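Local coordinates for Myo-inositol dehydrogenase (Corynebacterium glutamicum, PDB 3EUW), which probably catalyses the NAD-dependent oxidation of myo-inositol at its 2-hydroxyl, as a tetrameric oxidoreductase of the Gfo/Idh/MocA family, at residues Ala8-Gly13 and Asp58-Arg63; Ile15-Ala20 and Gln43-Ala48; Asp162-Ser167 and Ala205-Tyr210. All coordinates share one frame; numbering follows the deposited sequence.

How the contacts relate
Contacts 1 and 2 belong to the nucleotide-binding Rossmann fold, and contact 2 is nested in the chain loop that contact 1 closes. Their centres lie about 12 Å apart and they touch: strand 5-10 runs into helix 14-25, and Leu9 CD2 packs 3.9 Å from Ala20 CB. Gly11 and Gly13 lie in the turn between them and Gly16 in the first turn of the helix, consistent with a dinucleotide-binding GxGxxG motif. A bound sodium ion is about 10 Å from the Ala20 side chain and about 14 Å from that of Ala8. Contact 3 lies in the C-terminal domain, its centre about 30 Å and about 29 Å from those of contacts 1 and 2.

Contact 1. Residues Ala8-Gly13 and Asp58-Arg63; sequences ALFGAG and DEVFAR
Val60 sets its two methyl branches against Ala8 and Phe10. Val60 CG1 is shared, lying 3.9 Å from Ala8 CB and 3.8 Å from Phe10 CZ, whereas Val60 CG2 meets Phe10 alone, coming to 3.6 Å from Phe10 CZ at the far corner of the phenyl ring. The valine's first torsion (169°) places them, CG1 anti to the backbone N and CG2 anti to the carbonyl carbon, and both methyls sit round the CZ end of the ring.

Phe10 and Val60 approach from opposite directions. The bond from Phe10 CA to CB does not aim at 58-63, but with CG beside the backbone N (chi1 -80°) the ring extends outward and its end reaches the helix. Phe61 does likewise from the other segment, its CE2 lying 4.1 Å from Phe10 CZ. The two aromatic rings meet obliquely, closest at these two carbons, in a glancing apolar touch.

Everything that crosses is hydrocarbon. Just past Val60 the chain turns: Arg63 N bonds to Val60 O at 3.0 Å and closes a type I beta turn, and the Arg63 side chain goes on to salt bridges with Glu52 and Asp65.

Ala8 and Phe10 sit on strand 5-10 of the parallel Rossmann sheet, hydrogen-bonded through the backbone to strand 68-71 on one side, whereas Leu9 bonds to strand 29-35 on the other. Helix 57-60 and the residue after it, Phe61, pack against the side of the sheet to which Ala8 and Phe10 turn their side chains: Val60 also rests on Ala35 of strand 29-35, and Phe61 on Ile69 of strand 68-71 and on Arg84 and Ala85 of helix 78-87.

Contact 2. Residues Ile15-Ala20 and Gln43-Ala48; sequences IGHVHA and QRLAEA
Leu45 reaches from helix 39-47 to helix 14-25 and divides its two methyls between His17 and Ala20. Leu45 CD1 sits over one face of the imidazole, 3.9 Å from the His17 ring centroid and 21° off the normal, a CH-pi contact. Shifted toward the rim, Leu45 CD1 lies nearest to His17 CD2, at 3.6 Å. The other methyl, Leu45 CD2, packs 3.9 Å from Ala20 CB and also reaches Gly16 O at 4.0 Å.

The leucine sets out toward helix 14-25, CG anti to its backbone N (chi1 -176°), and ends in the fork that makes this division possible. His17 starts off to one side of the interface; the imidazole, held beside its backbone N, comes nearer at its end, and the two side chains meet on a slant.

These are successive helices of the Rossmann fold, linked through strand 29-35, on which Leu45 touches Ile34 and Ala20 touches Leu31. Their short axes run nearly parallel, 14° apart, at a closest approach of 11.0 Å. Leu45 fills much of that gap, with His17 and Ala20 reaching in from the other helix.

Chemically the join is almost wholly apolar, yet the histidine keeps a polar tie of its own: ND1 is hydrogen-bonded to Gly13 O in the glycine-rich turn. That bond should steady the imidazole, which can then offer Leu45 a face while remaining tethered to the start of its own helix.

Contact 3. Residues Asp162-Ser167 and Ala205-Tyr210; sequences DYIAGS and AEFNDY
Apolar contact comes first: the Phe207 ring lies against Ile164 and Ala165, two consecutive residues near the end of helix 161-166. Ile164 uses its CG2 branch, 3.5 Å from Phe207 CD2, and the two side chains cross at about a right angle. With chi1 at -61°, Ile164 CG1 stands beside the backbone N and CG2 anti to it, which turns CG2 to the ring. Ala165 meets the far part of the ring, its CB 3.7 Å from Phe207 CE1.

A CH-pi contact adds to this. Ala165 CA stands over one face of the Phe207 ring, 4.0 Å from the centroid and 21° off the normal, displaced toward the rim. The aromatic therefore packs on the helix backbone as well as on side chains.

Polar links lie beside the ring. A water bridges the segments, donating to Ser167 OG at 2.8 Å and to Asp209 OD2 at 2.7 Å. Ser167 OG in turn donates to Ile164 O, also at 2.8 Å, and that carbonyl accepts from Ser167 N as well. The other carboxylate oxygen, Asp209 OD1, takes the backbone N of Ile170, at the start of helix 169-185. On the Phe207 side the helix 202-206 ends in a Schellman motif with Asn208 as its C-prime residue, and the turn brings Asp209 round to face the serine.

The chemistry is thus split: a greasy patch at the surface of the C-terminal domain, flanked by a serine–water–aspartate bridge. Between 162-167 and 205-210 the direct contact is apolar and made by Phe207, while the polar link passes through a water.

Contact 1. Residues Ala8-Gly13 and Asp58-Arg63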
ATOM      1  N   ALA A   8     -37.310 -21.603   4.329  1.00 22.41           N
ATOM      2  CA  ALA A   8     -37.317 -22.649   3.313  1.00 21.16           C
ATOM      3  C   ALA A   8     -36.303 -22.220   2.240  1.00 21.74           C
ATOM      4  O   ALA A   8     -36.316 -21.070   1.797  1.00 21.76           O
ATOM      5  CB  ALA A   8     -38.697 -22.784   2.709  1.00 20.95           C
ATOM      6  N   LEU A   9     -35.432 -23.139   1.830  1.00 21.23           N
ATOM      7  CA  LEU A   9     -34.411 -22.847   0.828  1.00 20.89           C
ATOM      8  C   LEU A   9     -34.598 -23.593  -0.489  1.00 23.26           C
ATOM      9  O   LEU A   9     -34.824 -24.807  -0.495  1.00 25.76           O
ATOM     10  CB  LEU A   9     -33.025 -23.177   1.388  1.00 20.93           C
ATOM     11  CG  LEU A   9     -31.859 -23.176   0.385  1.00 23.29           C
ATOM     12  CD1 LEU A   9     -31.605 -21.748  -0.094  1.00 21.79           C
ATOM     13  CD2 LEU A   9     -30.601 -23.763   1.034  1.00 22.47           C
ATOM     14  N   PHE A  10     -34.502 -22.862  -1.600  1.00 20.86           N
ATOM     15  CA  PHE A  10     -34.625 -23.451  -2.928  1.00 21.93           C
ATOM     16  C   PHE A  10     -33.261 -23.469  -3.617  1.00 22.34           C
ATOM     17  O   PHE A  10     -32.632 -22.422  -3.798  1.00 19.91           O
ATOM     18  CB  PHE A  10     -35.620 -22.659  -3.778  1.00 22.21           C
ATOM     19  CG  PHE A  10     -37.048 -22.984  -3.484  1.00 24.30           C
ATOM     20  CD1 PHE A  10     -37.631 -24.118  -4.019  1.00 25.19           C
ATOM     21  CD2 PHE A  10     -37.801 -22.177  -2.636  1.00 25.15           C
ATOM     22  CE1 PHE A  10     -38.944 -24.456  -3.718  1.00 26.65           C
ATOM     23  CE2 PHE A  10     -39.120 -22.507  -2.324  1.00 26.27           C
ATOM     24  CZ  PHE A  10     -39.690 -23.649  -2.867  1.00 26.39           C
ATOM     25  N   GLY A  11     -32.813 -24.662  -3.996  1.00 22.12           N
ATOM     26  CA  GLY A  11     -31.528 -24.805  -4.653  1.00 22.24           C
ATOM     27  C   GLY A  11     -30.498 -25.385  -3.701  1.00 23.08           C
ATOM     28  O   GLY A  11     -30.269 -24.847  -2.621  1.00 21.96           O
ATOM     29  N   ALA A  12     -29.879 -26.495  -4.088  1.00 23.85           N
ATOM     30  CA  ALA A  12     -28.880 -27.111  -3.231  1.00 25.67           C
ATOM     31  C   ALA A  12     -27.509 -26.889  -3.847  1.00 27.11           C
ATOM     32  O   ALA A  12     -26.516 -27.470  -3.410  1.00 28.37           O
ATOM     33  CB  ALA A  12     -29.166 -28.600  -3.070  1.00 25.01           C
ATOM     34  N   GLY A  13     -27.466 -26.033  -4.860  1.00 27.54           N
ATOM     35  CA  GLY A  13     -26.219 -25.734  -5.532  1.00 28.87           C
ATOM     36  C   GLY A  13     -25.229 -25.010  -4.640  1.00 30.10           C
ATOM     37  O   GLY A  13     -25.379 -24.989  -3.418  1.00 29.15           O
ATOM     38  N   ASP A  58     -43.947 -27.815  -4.474  1.00 35.00           N
ATOM     39  CA  ASP A  58     -45.258 -28.190  -3.941  1.00 34.53           C
ATOM     40  C   ASP A  58     -45.088 -28.738  -2.528  1.00 33.19           C
ATOM     41  O   ASP A  58     -45.880 -28.438  -1.640  1.00 33.38           O
ATOM     42  CB  ASP A  58     -45.908 -29.268  -4.814  1.00 36.07           C
ATOM     43  CG  ASP A  58     -46.767 -28.690  -5.919  1.00 38.15           C
ATOM     44  OD1 ASP A  58     -46.716 -27.462  -6.150  1.00 38.97           O
ATOM     45  OD2 ASP A  58     -47.495 -29.473  -6.565  1.00 38.86           O
ATOM     46  N   GLU A  59     -44.051 -29.546  -2.333  1.00 31.88           N
ATOM     47  CA  GLU A  59     -43.768 -30.137  -1.032  1.00 31.37           C
ATOM     48  C   GLU A  59     -43.341 -29.076  -0.023  1.00 31.19           C
ATOM     49  O   GLU A  59     -43.538 -29.249   1.174  1.00 31.20           O
ATOM     50  CB  GLU A  59     -42.687 -31.208  -1.166  1.00 33.29           C
ATOM     51  CG  GLU A  59     -43.083 -32.329  -2.118  1.00 35.80           C
ATOM     52  CD  GLU A  59     -41.940 -33.276  -2.423  1.00 37.24           C
ATOM     53  OE1 GLU A  59     -41.524 -34.029  -1.516  1.00 38.20           O
ATOM     54  OE2 GLU A  59     -41.452 -33.259  -3.572  1.00 37.36           O
ATOM     55  N   VAL A  60     -42.754 -27.985  -0.508  1.00 29.01           N
ATOM     56  CA  VAL A  60     -42.344 -26.895   0.367  1.00 27.18           C
ATOM     57  C   VAL A  60     -43.588 -26.145   0.835  1.00 26.15           C
ATOM     58  O   VAL A  60     -43.844 -26.010   2.027  1.00 26.25           O
ATOM     59  CB  VAL A  60     -41.444 -25.872  -0.369  1.00 27.94           C
ATOM     60  CG1 VAL A  60     -41.267 -24.627   0.489  1.00 25.07           C
ATOM     61  CG2 VAL A  60     -40.099 -26.490  -0.691  1.00 27.18           C
ATOM     62  N   PHE A  61     -44.355 -25.657  -0.130  1.00 26.33           N
ATOM     63  CA  PHE A  61     -45.560 -24.896   0.145  1.00 28.72           C
ATOM     64  C   PHE A  61     -46.687 -25.711   0.777  1.00 29.04           C
ATOM     65  O   PHE A  61     -47.771 -25.189   1.048  1.00 27.48           O
ATOM     66  CB  PHE A  61     -46.025 -24.214  -1.139  1.00 27.37           C
ATOM     67  CG  PHE A  61     -45.100 -23.125  -1.596  1.00 30.85           C
ATOM     68  CD1 PHE A  61     -44.908 -21.990  -0.815  1.00 31.33           C
ATOM     69  CD2 PHE A  61     -44.392 -23.244  -2.785  1.00 30.51           C
ATOM     70  CE1 PHE A  61     -44.016 -20.987  -1.209  1.00 30.84           C
ATOM     71  CE2 PHE A  61     -43.501 -22.248  -3.185  1.00 31.19           C
ATOM     72  CZ  PHE A  61     -43.313 -21.117  -2.391  1.00 30.44           C
ATOM     73  N   ALA A  62     -46.426 -26.993   1.003  1.00 28.69           N
ATOM     74  CA  ALA A  62     -47.405 -27.845   1.648  1.00 28.06           C
ATOM     75  C   ALA A  62     -47.322 -27.532   3.137  1.00 28.15           C
ATOM     76  O   ALA A  62     -48.272 -27.779   3.873  1.00 28.81           O
ATOM     77  CB  ALA A  62     -47.088 -29.323   1.396  1.00 27.31           C
ATOM     78  N   ARG A  63     -46.187 -26.978   3.569  1.00 26.14           N
ATOM     79  CA  ARG A  63     -45.984 -26.630   4.979  1.00 24.44           C
ATOM     80  C   ARG A  63     -46.765 -25.368   5.303  1.00 24.12           C
ATOM     81  O   ARG A  63     -47.172 -24.636   4.399  1.00 25.18           O
ATOM     82  CB  ARG A  63     -44.496 -26.383   5.285  1.00 23.10           C
ATOM     83  CG  ARG A  63     -43.560 -27.541   4.952  1.00 22.87           C
ATOM     84  CD  ARG A  63     -42.099 -27.178   5.249  1.00 22.70           C
ATOM     85  NE  ARG A  63     -41.853 -26.959   6.673  1.00 21.64           N
ATOM     86  CZ  ARG A  63     -41.393 -27.883   7.509  1.00 20.78           C
ATOM     87  NH1 ARG A  63     -41.119 -29.102   7.063  1.00 23.63           N
ATOM     88  NH2 ARG A  63     -41.216 -27.599   8.793  1.00 17.77           N
TER

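Contact 2. Residues Ile15-Ala20 and Gln43-Ala48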
ATOM      1  N   ILE A  15     -24.526 -21.667  -4.319  1.00 29.80           N
ATOM      2  CA  ILE A  15     -25.093 -20.535  -3.609  1.00 28.52           C
ATOM      3  C   ILE A  15     -25.998 -21.080  -2.497  1.00 26.77           C
ATOM      4  O   ILE A  15     -26.042 -20.536  -1.390  1.00 25.87           O
ATOM      5  CB  ILE A  15     -25.881 -19.600  -4.574  1.00 29.59           C
ATOM      6  CG1 ILE A  15     -26.372 -18.367  -3.823  1.00 31.33           C
ATOM      7  CG2 ILE A  15     -27.045 -20.324  -5.192  1.00 31.02           C
ATOM      8  CD1 ILE A  15     -25.256 -17.449  -3.379  1.00 32.18           C
ATOM      9  N   GLY A  16     -26.688 -22.181  -2.786  1.00 26.27           N
ATOM     10  CA  GLY A  16     -27.553 -22.801  -1.798  1.00 26.12           C
ATOM     11  C   GLY A  16     -26.750 -23.210  -0.575  1.00 26.34           C
ATOM     12  O   GLY A  16     -27.198 -23.062   0.560  1.00 24.92           O
ATOM     13  N   HIS A  17     -25.546 -23.718  -0.802  1.00 27.43           N
ATOM     14  CA  HIS A  17     -24.698 -24.135   0.302  1.00 27.84           C
ATOM     15  C   HIS A  17     -24.324 -22.965   1.196  1.00 27.45           C
ATOM     16  O   HIS A  17     -24.252 -23.112   2.416  1.00 29.06           O
ATOM     17  CB  HIS A  17     -23.429 -24.807  -0.218  1.00 29.43           C
ATOM     18  CG  HIS A  17     -23.591 -26.268  -0.498  1.00 30.98           C
ATOM     19  ND1 HIS A  17     -24.333 -26.749  -1.556  1.00 30.72           N
ATOM     20  CD2 HIS A  17     -23.120 -27.354   0.160  1.00 29.74           C
ATOM     21  CE1 HIS A  17     -24.311 -28.072  -1.538  1.00 30.61           C
ATOM     22  NE2 HIS A  17     -23.583 -28.462  -0.507  1.00 32.00           N
ATOM     23  N   VAL A  18     -24.084 -21.805   0.589  1.00 25.75           N
ATOM     24  CA  VAL A  18     -23.727 -20.610   1.343  1.00 24.22           C
ATOM     25  C   VAL A  18     -24.896 -20.146   2.214  1.00 21.88           C
ATOM     26  O   VAL A  18     -24.739 -19.912   3.405  1.00 23.26           O
ATOM     27  CB  VAL A  18     -23.309 -19.460   0.398  1.00 25.33           C
ATOM     28  CG1 VAL A  18     -23.161 -18.166   1.179  1.00 24.67           C
ATOM     29  CG2 VAL A  18     -22.005 -19.808  -0.285  1.00 26.01           C
ATOM     30  N   HIS A  19     -26.070 -20.008   1.618  1.00 20.62           N
ATOM     31  CA  HIS A  19     -27.231 -19.579   2.389  1.00 22.21           C
ATOM     32  C   HIS A  19     -27.545 -20.561   3.525  1.00 21.91           C
ATOM     33  O   HIS A  19     -27.772 -20.151   4.664  1.00 20.82           O
ATOM     34  CB  HIS A  19     -28.448 -19.436   1.481  1.00 22.28           C
ATOM     35  CG  HIS A  19     -28.359 -18.286   0.533  1.00 21.89           C
ATOM     36  ND1 HIS A  19     -28.146 -16.992   0.953  1.00 22.79           N
ATOM     37  CD2 HIS A  19     -28.487 -18.227  -0.814  1.00 24.31           C
ATOM     38  CE1 HIS A  19     -28.150 -16.184  -0.091  1.00 22.89           C
ATOM     39  NE2 HIS A  19     -28.356 -16.908  -1.176  1.00 22.99           N
ATOM     40  N   ALA A  20     -27.551 -21.853   3.209  1.00 22.47           N
ATOM     41  CA  ALA A  20     -27.841 -22.876   4.212  1.00 24.47           C
ATOM     42  C   ALA A  20     -26.887 -22.724   5.382  1.00 24.67           C
ATOM     43  O   ALA A  20     -27.313 -22.668   6.533  1.00 25.11           O
ATOM     44  CB  ALA A  20     -27.712 -24.292   3.601  1.00 23.63           C
ATOM     45  N   GLN A  43     -30.816 -33.747   0.004  1.00 35.65           N
ATOM     46  CA  GLN A  43     -30.750 -34.568   1.208  1.00 37.60           C
ATOM     47  C   GLN A  43     -29.397 -34.397   1.883  1.00 38.33           C
ATOM     48  O   GLN A  43     -29.307 -34.277   3.100  1.00 38.85           O
ATOM     49  CB  GLN A  43     -30.987 -36.041   0.851  1.00 39.86           C
ATOM     50  CG  GLN A  43     -32.324 -36.294   0.161  1.00 40.00           C
ATOM     51  CD  GLN A  43     -32.497 -37.727  -0.324  1.00 41.33           C
ATOM     52  OE1 GLN A  43     -31.635 -38.276  -1.016  1.00 41.64           O
ATOM     53  NE2 GLN A  43     -33.623 -38.332   0.026  1.00 42.40           N
ATOM     54  N   ARG A  44     -28.348 -34.366   1.072  1.00 40.58           N
ATOM     55  CA  ARG A  44     -26.983 -34.215   1.560  1.00 41.57           C
ATOM     56  C   ARG A  44     -26.819 -32.921   2.359  1.00 40.76           C
ATOM     57  O   ARG A  44     -26.264 -32.917   3.459  1.00 40.87           O
ATOM     58  CB  ARG A  44     -26.021 -34.203   0.372  1.00 43.91           C
ATOM     59  CG  ARG A  44     -24.583 -34.537   0.710  1.00 49.38           C
ATOM     60  CD  ARG A  44     -24.400 -36.035   0.880  1.00 53.04           C
ATOM     61  NE  ARG A  44     -24.960 -36.787  -0.245  1.00 56.17           N
ATOM     62  CZ  ARG A  44     -24.649 -36.584  -1.524  1.00 57.19           C
ATOM     63  NH1 ARG A  44     -23.774 -35.643  -1.862  1.00 56.82           N
ATOM     64  NH2 ARG A  44     -25.213 -37.327  -2.473  1.00 57.44           N
ATOM     65  N   LEU A  45     -27.301 -31.821   1.794  1.00 40.45           N
ATOM     66  CA  LEU A  45     -27.198 -30.523   2.445  1.00 38.46           C
ATOM     67  C   LEU A  45     -28.139 -30.418   3.647  1.00 38.22           C
ATOM     68  O   LEU A  45     -27.786 -29.843   4.674  1.00 35.84           O
ATOM     69  CB  LEU A  45     -27.502 -29.413   1.437  1.00 36.58           C
ATOM     70  CG  LEU A  45     -27.358 -27.971   1.932  1.00 36.08           C
ATOM     71  CD1 LEU A  45     -25.932 -27.733   2.408  1.00 34.53           C
ATOM     72  CD2 LEU A  45     -27.718 -27.004   0.811  1.00 33.59           C
ATOM     73  N   ALA A  46     -29.332 -30.988   3.513  1.00 39.46           N
ATOM     74  CA  ALA A  46     -30.327 -30.959   4.580  1.00 42.07           C
ATOM     75  C   ALA A  46     -29.847 -31.619   5.874  1.00 43.48           C
ATOM     76  O   ALA A  46     -29.951 -31.034   6.952  1.00 43.24           O
ATOM     77  CB  ALA A  46     -31.612 -31.626   4.111  1.00 41.19           C
ATOM     78  N   GLU A  47     -29.329 -32.838   5.770  1.00 45.22           N
ATOM     79  CA  GLU A  47     -28.864 -33.552   6.952  1.00 47.78           C
ATOM     80  C   GLU A  47     -27.694 -32.847   7.612  1.00 47.90           C
ATOM     81  O   GLU A  47     -27.466 -33.002   8.810  1.00 47.64           O
ATOM     82  CB  GLU A  47     -28.471 -34.987   6.592  1.00 50.40           C
ATOM     83  CG  GLU A  47     -27.465 -35.095   5.463  1.00 54.14           C
ATOM     84  CD  GLU A  47     -27.095 -36.531   5.152  1.00 57.10           C
ATOM     85  OE1 GLU A  47     -26.508 -37.196   6.034  1.00 58.74           O
ATOM     86  OE2 GLU A  47     -27.395 -36.995   4.029  1.00 58.47           O
ATOM     87  N   ALA A  48     -26.961 -32.065   6.830  1.00 48.82           N
ATOM     88  CA  ALA A  48     -25.810 -31.334   7.350  1.00 49.57           C
ATOM     89  C   ALA A  48     -26.257 -30.081   8.091  1.00 50.26           C
ATOM     90  O   ALA A  48     -25.433 -29.340   8.630  1.00 51.01           O
ATOM     91  CB  ALA A  48     -24.872 -30.959   6.212  1.00 49.01           C
TER

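Contact 3. Residues Asp162-Ser167 and Ala205-Tyr210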
ATOM      1  N   ASP A 162     -22.525 -24.211 -21.056  1.00 33.07           N
ATOM      2  CA  ASP A 162     -23.966 -24.305 -20.813  1.00 34.93           C
ATOM      3  C   ASP A 162     -24.518 -23.113 -20.027  1.00 34.46           C
ATOM      4  O   ASP A 162     -25.670 -22.718 -20.215  1.00 34.17           O
ATOM      5  CB  ASP A 162     -24.312 -25.604 -20.076  1.00 39.19           C
ATOM      6  CG  ASP A 162     -23.833 -26.843 -20.818  1.00 45.67           C
ATOM      7  OD1 ASP A 162     -23.852 -26.840 -22.072  1.00 47.02           O
ATOM      8  OD2 ASP A 162     -23.448 -27.826 -20.146  1.00 48.85           O
ATOM      9  N   TYR A 163     -23.706 -22.545 -19.139  1.00 32.91           N
ATOM     10  CA  TYR A 163     -24.149 -21.397 -18.359  1.00 31.83           C
ATOM     11  C   TYR A 163     -24.170 -20.169 -19.263  1.00 30.30           C
ATOM     12  O   TYR A 163     -25.130 -19.411 -19.273  1.00 30.45           O
ATOM     13  CB  TYR A 163     -23.222 -21.138 -17.170  1.00 33.44           C
ATOM     14  CG  TYR A 163     -23.717 -20.017 -16.285  1.00 36.99           C
ATOM     15  CD1 TYR A 163     -24.673 -20.252 -15.292  1.00 37.31           C
ATOM     16  CD2 TYR A 163     -23.278 -18.706 -16.479  1.00 35.35           C
ATOM     17  CE1 TYR A 163     -25.177 -19.208 -14.519  1.00 38.90           C
ATOM     18  CE2 TYR A 163     -23.775 -17.658 -15.717  1.00 37.89           C
ATOM     19  CZ  TYR A 163     -24.722 -17.913 -14.740  1.00 38.38           C
ATOM     20  OH  TYR A 163     -25.205 -16.873 -13.985  1.00 39.02           O
ATOM     21  N   ILE A 164     -23.104 -19.984 -20.030  1.00 29.84           N
ATOM     22  CA  ILE A 164     -23.018 -18.858 -20.946  1.00 30.15           C
ATOM     23  C   ILE A 164     -24.215 -18.867 -21.892  1.00 30.11           C
ATOM     24  O   ILE A 164     -24.845 -17.836 -22.118  1.00 30.54           O
ATOM     25  CB  ILE A 164     -21.725 -18.917 -21.785  1.00 29.82           C
ATOM     26  CG1 ILE A 164     -20.507 -18.852 -20.864  1.00 29.11           C
ATOM     27  CG2 ILE A 164     -21.690 -17.763 -22.778  1.00 29.04           C
ATOM     28  CD1 ILE A 164     -19.181 -19.021 -21.583  1.00 29.93           C
ATOM     29  N   ALA A 165     -24.529 -20.045 -22.426  1.00 29.02           N
ATOM     30  CA  ALA A 165     -25.638 -20.207 -23.364  1.00 28.17           C
ATOM     31  C   ALA A 165     -26.944 -19.567 -22.900  1.00 27.10           C
ATOM     32  O   ALA A 165     -27.622 -18.902 -23.678  1.00 26.79           O
ATOM     33  CB  ALA A 165     -25.862 -21.688 -23.648  1.00 27.19           C
ATOM     34  N   GLY A 166     -27.301 -19.766 -21.639  1.00 25.19           N
ATOM     35  CA  GLY A 166     -28.541 -19.189 -21.148  1.00 24.89           C
ATOM     36  C   GLY A 166     -28.396 -18.011 -20.192  1.00 22.54           C
ATOM     37  O   GLY A 166     -29.355 -17.658 -19.513  1.00 20.15           O
ATOM     38  N   SER A 167     -27.215 -17.395 -20.155  1.00 19.61           N
ATOM     39  CA  SER A 167     -26.958 -16.265 -19.259  1.00 17.92           C
ATOM     40  C   SER A 167     -27.617 -14.950 -19.688  1.00 16.69           C
ATOM     41  O   SER A 167     -27.798 -14.045 -18.875  1.00 16.05           O
ATOM     42  CB  SER A 167     -25.447 -16.044 -19.116  1.00 15.96           C
ATOM     43  OG  SER A 167     -24.876 -15.624 -20.348  1.00 14.70           O
ATOM     44  N   ALA A 205     -17.593 -15.388 -28.019  1.00 17.88           N
ATOM     45  CA  ALA A 205     -17.857 -14.873 -29.357  1.00 21.40           C
ATOM     46  C   ALA A 205     -18.838 -15.818 -30.083  1.00 22.87           C
ATOM     47  O   ALA A 205     -19.656 -15.395 -30.901  1.00 22.97           O
ATOM     48  CB  ALA A 205     -16.540 -14.761 -30.141  1.00 16.55           C
ATOM     49  N   GLU A 206     -18.744 -17.104 -29.772  1.00 24.80           N
ATOM     50  CA  GLU A 206     -19.614 -18.109 -30.371  1.00 27.45           C
ATOM     51  C   GLU A 206     -21.093 -17.850 -30.043  1.00 27.49           C
ATOM     52  O   GLU A 206     -21.983 -18.152 -30.839  1.00 27.73           O
ATOM     53  CB  GLU A 206     -19.184 -19.498 -29.873  1.00 30.43           C
ATOM     54  CG  GLU A 206     -20.245 -20.592 -29.975  1.00 34.96           C
ATOM     55  CD  GLU A 206     -19.766 -21.949 -29.447  1.00 38.02           C
ATOM     56  OE1 GLU A 206     -19.154 -21.994 -28.358  1.00 39.51           O
ATOM     57  OE2 GLU A 206     -20.019 -22.978 -30.114  1.00 37.92           O
ATOM     58  N   PHE A 207     -21.347 -17.289 -28.866  1.00 26.13           N
ATOM     59  CA  PHE A 207     -22.705 -17.000 -28.427  1.00 25.38           C
ATOM     60  C   PHE A 207     -23.146 -15.564 -28.702  1.00 25.40           C
ATOM     61  O   PHE A 207     -24.146 -15.108 -28.151  1.00 22.70           O
ATOM     62  CB  PHE A 207     -22.836 -17.273 -26.931  1.00 26.89           C
ATOM     63  CG  PHE A 207     -22.849 -18.727 -26.583  1.00 30.00           C
ATOM     64  CD1 PHE A 207     -23.920 -19.537 -26.963  1.00 30.47           C
ATOM     65  CD2 PHE A 207     -21.791 -19.294 -25.888  1.00 30.49           C
ATOM     66  CE1 PHE A 207     -23.930 -20.894 -26.652  1.00 32.67           C
ATOM     67  CE2 PHE A 207     -21.794 -20.650 -25.572  1.00 32.01           C
ATOM     68  CZ  PHE A 207     -22.861 -21.451 -25.953  1.00 32.09           C
ATOM     69  N   ASN A 208     -22.411 -14.852 -29.551  1.00 25.08           N
ATOM     70  CA  ASN A 208     -22.764 -13.465 -29.848  1.00 27.40           C
ATOM     71  C   ASN A 208     -22.907 -12.660 -28.559  1.00 24.54           C
ATOM     72  O   ASN A 208     -23.940 -12.044 -28.285  1.00 26.09           O
ATOM     73  CB  ASN A 208     -24.063 -13.406 -30.647  1.00 29.94           C
ATOM     74  CG  ASN A 208     -23.914 -14.005 -32.021  1.00 35.48           C
ATOM     75  OD1 ASN A 208     -24.353 -15.125 -32.277  1.00 38.22           O
ATOM     76  ND2 ASN A 208     -23.268 -13.268 -32.915  1.00 38.07           N
ATOM     77  N   ASP A 209     -21.843 -12.682 -27.774  1.00 21.13           N
ATOM     78  CA  ASP A 209     -21.785 -11.985 -26.505  1.00 19.48           C
ATOM     79  C   ASP A 209     -20.399 -11.313 -26.477  1.00 18.15           C
ATOM     80  O   ASP A 209     -19.567 -11.565 -27.354  1.00 15.89           O
ATOM     81  CB  ASP A 209     -21.954 -13.012 -25.377  1.00 17.88           C
ATOM     82  CG  ASP A 209     -22.109 -12.380 -24.008  1.00 16.32           C
ATOM     83  OD1 ASP A 209     -22.302 -11.151 -23.915  1.00 15.74           O
ATOM     84  OD2 ASP A 209     -22.045 -13.132 -23.017  1.00 14.30           O
ATOM     85  N   TYR A 210     -20.149 -10.462 -25.489  1.00 15.61           N
ATOM     86  CA  TYR A 210     -18.858  -9.780 -25.411  1.00 16.12           C
ATOM     87  C   TYR A 210     -18.056 -10.322 -24.241  1.00 15.87           C
ATOM     88  O   TYR A 210     -18.632 -10.694 -23.207  1.00 13.85           O
ATOM     89  CB  TYR A 210     -19.049  -8.267 -25.205  1.00 17.82           C
ATOM     90  CG  TYR A 210     -19.921  -7.573 -26.228  1.00 17.56           C
ATOM     91  CD1 TYR A 210     -19.461  -7.320 -27.515  1.00 19.90           C
ATOM     92  CD2 TYR A 210     -21.208  -7.159 -25.896  1.00 20.04           C
ATOM     93  CE1 TYR A 210     -20.268  -6.663 -28.456  1.00 21.02           C
ATOM     94  CE2 TYR A 210     -22.019  -6.507 -26.816  1.00 20.54           C
ATOM     95  CZ  TYR A 210     -21.547  -6.258 -28.093  1.00 23.21           C
ATOM     96  OH  TYR A 210     -22.348  -5.585 -28.984  1.00 25.62           O
TER
HETATM   97  O   HOH W   1     -22.718 -13.864 -20.497  1.00 16.84           O